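Local structure of bifunctional endo-1,4-beta-xylanase A (Neocallimastix patriciarum, 2VG9) at residues G97-R102 against V110-I115. The protein hydrolyses internal beta-1,4-xylosidic linkages of xylan as a family 11 endo-xylanase with a beta jelly-roll fold. Numbering follows the deposited sequence.
Sequences GWFQNR and VEYYII
Glu111 lays its aliphatic stem over one face of the Trp98 indole, CB standing 3.6 Å from the centroid of the six-membered ring and almost exactly on its normal. With CG anti to the backbone N (chi1 -178°) and the chain extended beyond it, the carboxylate continues across the ring, its plane 33° from that of the indole, and OE1 comes to 3.3 Å from Trp98 CZ2. Tyr96 OH is hydrogen-bonded to both Glu111 OE1 and Trp98 NE1, while Gln158 holds Glu111 OE2.

On the opposite face of the sheet, a chi1 of 72° sets CG between the backbone N and carbonyl carbon of Tyr112 and brings the ring over Gly97, whose CA makes a CH-pi contact 3.8 Å from the ring centroid. Phe99 meets this ring obliquely, CE1 to Tyr112 CD2 3.6 Å, and lies alongside Val110, whose CB is 3.7 Å from Phe99 CD2. The Phe178 ring, from helix 174-182, packs edge-to-face with both aromatics.

Antiparallel pairing of the hairpin strands fixes these positions: Tyr112 N donates to Gly97 O at 2.9 Å, and Phe99 N to Val110 O at 2.8 Å. The chemistry is thus split between the largely apolar face of Phe99, Val110 and Tyr112, where Tyr112 OH reaches Glu193 O, and a polar one on which the indole supports the Glu111 stem while Tyr96 and Gln158 position its carboxylate oxygens, probably the counterpart of the family 11 nucleophile.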
loop_
_atom_site.group_PDB
_atom_site.type_symbol
_atom_site.label_atom_id
_atom_site.label_comp_id
_atom_site.label_asym_id
_atom_site.label_seq_id
_atom_site.Cartn_x
_atom_site.Cartn_y
_atom_site.Cartn_z
ATOM N N GLY A 97 0.614 -2.903 3.374
ATOM C CA GLY A 97 1.278 -3.264 4.617
ATOM C C GLY A 97 1.952 -4.613 4.490
ATOM O O GLY A 97 2.104 -5.135 3.368
ATOM N N TRP A 98 2.389 -5.155 5.635
ATOM C CA TRP A 98 2.996 -6.512 5.681
ATOM C C TRP A 98 2.381 -7.401 6.750
ATOM O O TRP A 98 1.870 -6.897 7.770
ATOM C CB TRP A 98 4.513 -6.417 5.936
ATOM C CG TRP A 98 5.304 -5.722 4.838
ATOM C CD1 TRP A 98 5.325 -4.384 4.560
ATOM C CD2 TRP A 98 6.200 -6.339 3.909
ATOM N NE1 TRP A 98 6.172 -4.135 3.516
ATOM C CE2 TRP A 98 6.714 -5.317 3.086
ATOM C CE3 TRP A 98 6.617 -7.656 3.691
ATOM C CZ2 TRP A 98 7.631 -5.572 2.042
ATOM C CZ3 TRP A 98 7.497 -7.911 2.676
ATOM C CH2 TRP A 98 8.012 -6.863 1.854
ATOM N N PHE A 99 2.426 -8.724 6.530
ATOM C CA PHE A 99 2.267 -9.703 7.620
ATOM C C PHE A 99 3.665 -10.252 7.922
ATOM O O PHE A 99 4.312 -10.872 7.056
ATOM C CB PHE A 99 1.318 -10.882 7.293
ATOM C CG PHE A 99 -0.043 -10.481 6.756
ATOM C CD1 PHE A 99 -0.690 -9.304 7.190
ATOM C CD2 PHE A 99 -0.694 -11.298 5.816
ATOM C CE1 PHE A 99 -1.951 -8.947 6.685
ATOM C CE2 PHE A 99 -1.953 -10.944 5.325
ATOM C CZ PHE A 99 -2.586 -9.752 5.764
ATOM N N GLN A 100 4.130 -9.985 9.137
ATOM C CA GLN A 100 5.463 -10.360 9.582
ATOM C C GLN A 100 5.408 -11.826 10.008
ATOM O O GLN A 100 4.464 -12.256 10.689
ATOM C CB GLN A 100 5.890 -9.475 10.758
ATOM C CG GLN A 100 7.293 -9.788 11.391
ATOM C CD GLN A 100 8.474 -9.600 10.427
ATOM O OE1 GLN A 100 8.860 -10.522 9.712
ATOM N NE2 GLN A 100 9.081 -8.420 10.451
ATOM N N ASN A 101 6.401 -12.591 9.593
ATOM C CA ASN A 101 6.488 -13.992 9.983
ATOM C C ASN A 101 7.684 -14.298 10.902
ATOM O O ASN A 101 7.977 -15.463 11.151
ATOM C CB ASN A 101 6.519 -14.891 8.738
ATOM C CG ASN A 101 7.839 -14.836 8.012
ATOM O OD1 ASN A 101 8.584 -13.868 8.130
ATOM N ND2 ASN A 101 8.146 -15.895 7.255
ATOM N N ARG A 102 8.386 -13.273 11.370
ATOM C CA ARG A 102 9.480 -13.473 12.333
ATOM C C ARG A 102 8.914 -14.206 13.545
ATOM O O ARG A 102 7.880 -13.813 14.082
ATOM C CB ARG A 102 10.140 -12.145 12.734
ATOM C CG ARG A 102 11.363 -12.309 13.667
ATOM C CD ARG A 102 11.986 -10.968 14.062
ATOM N NE ARG A 102 12.927 -10.438 13.053
ATOM C CZ ARG A 102 12.797 -9.268 12.416
ATOM N NH1 ARG A 102 11.755 -8.462 12.664
ATOM N NH2 ARG A 102 13.720 -8.894 11.532
ATOM N N VAL A 110 4.546 -11.622 4.105
ATOM C CA VAL A 110 3.576 -11.148 3.087
ATOM C C VAL A 110 3.622 -9.631 2.996
ATOM O O VAL A 110 3.614 -8.962 4.023
ATOM C CB VAL A 110 2.124 -11.603 3.429
ATOM C CG1 VAL A 110 1.076 -10.903 2.553
ATOM C CG2 VAL A 110 2.004 -13.120 3.343
ATOM N N GLU A 111 3.690 -9.108 1.764
ATOM C CA GLU A 111 3.416 -7.696 1.459
ATOM C C GLU A 111 2.046 -7.707 0.765
ATOM O O GLU A 111 1.832 -8.468 -0.182
ATOM C CB GLU A 111 4.490 -7.151 0.522
ATOM C CG GLU A 111 4.385 -5.682 0.128
ATOM C CD GLU A 111 5.553 -5.276 -0.763
ATOM O OE1 GLU A 111 6.110 -4.180 -0.567
ATOM O OE2 GLU A 111 5.934 -6.075 -1.660
ATOM N N TYR A 112 1.101 -6.916 1.261
ATOM C CA TYR A 112 -0.279 -6.978 0.763
ATOM C C TYR A 112 -0.718 -5.607 0.193
ATOM O O TYR A 112 -0.195 -4.546 0.592
ATOM C CB TYR A 112 -1.236 -7.485 1.863
ATOM C CG TYR A 112 -1.499 -6.482 2.984
ATOM C CD1 TYR A 112 -2.396 -5.411 2.782
ATOM C CD2 TYR A 112 -0.858 -6.592 4.234
ATOM C CE1 TYR A 112 -2.659 -4.468 3.777
ATOM C CE2 TYR A 112 -1.140 -5.642 5.302
ATOM C CZ TYR A 112 -2.041 -4.583 5.032
ATOM O OH TYR A 112 -2.371 -3.630 5.968
ATOM N N TYR A 113 -1.631 -5.660 -0.776
ATOM C CA TYR A 113 -2.132 -4.501 -1.502
ATOM C C TYR A 113 -3.643 -4.634 -1.633
ATOM O O TYR A 113 -4.166 -5.667 -2.090
ATOM C CB TYR A 113 -1.562 -4.449 -2.917
ATOM C CG TYR A 113 -0.078 -4.352 -2.993
ATOM C CD1 TYR A 113 0.561 -3.131 -3.203
ATOM C CD2 TYR A 113 0.699 -5.503 -2.899
ATOM C CE1 TYR A 113 1.958 -3.063 -3.267
ATOM C CE2 TYR A 113 2.060 -5.450 -2.955
ATOM C CZ TYR A 113 2.686 -4.241 -3.143
ATOM O OH TYR A 113 4.059 -4.260 -3.209
ATOM N N ILE A 114 -4.359 -3.592 -1.244
ATOM C CA ILE A 114 -5.767 -3.537 -1.578
ATOM C C ILE A 114 -5.890 -2.346 -2.517
ATOM O O ILE A 114 -5.879 -1.186 -2.074
ATOM C CB ILE A 114 -6.674 -3.375 -0.331
ATOM C CG1 ILE A 114 -6.493 -4.580 0.619
ATOM C CG2 ILE A 114 -8.147 -3.256 -0.738
ATOM C CD1 ILE A 114 -7.013 -4.294 2.013
ATOM N N ILE A 115 -5.962 -2.640 -3.820
ATOM C CA ILE A 115 -5.783 -1.581 -4.814
ATOM C C ILE A 115 -7.118 -1.005 -5.219
ATOM O O ILE A 115 -7.945 -1.691 -5.824
ATOM C CB ILE A 115 -4.984 -2.065 -6.052
ATOM C CG1 ILE A 115 -3.681 -2.751 -5.612
ATOM C CG2 ILE A 115 -4.748 -0.915 -7.034
ATOM C CD1 ILE A 115 -2.802 -3.274 -6.765
#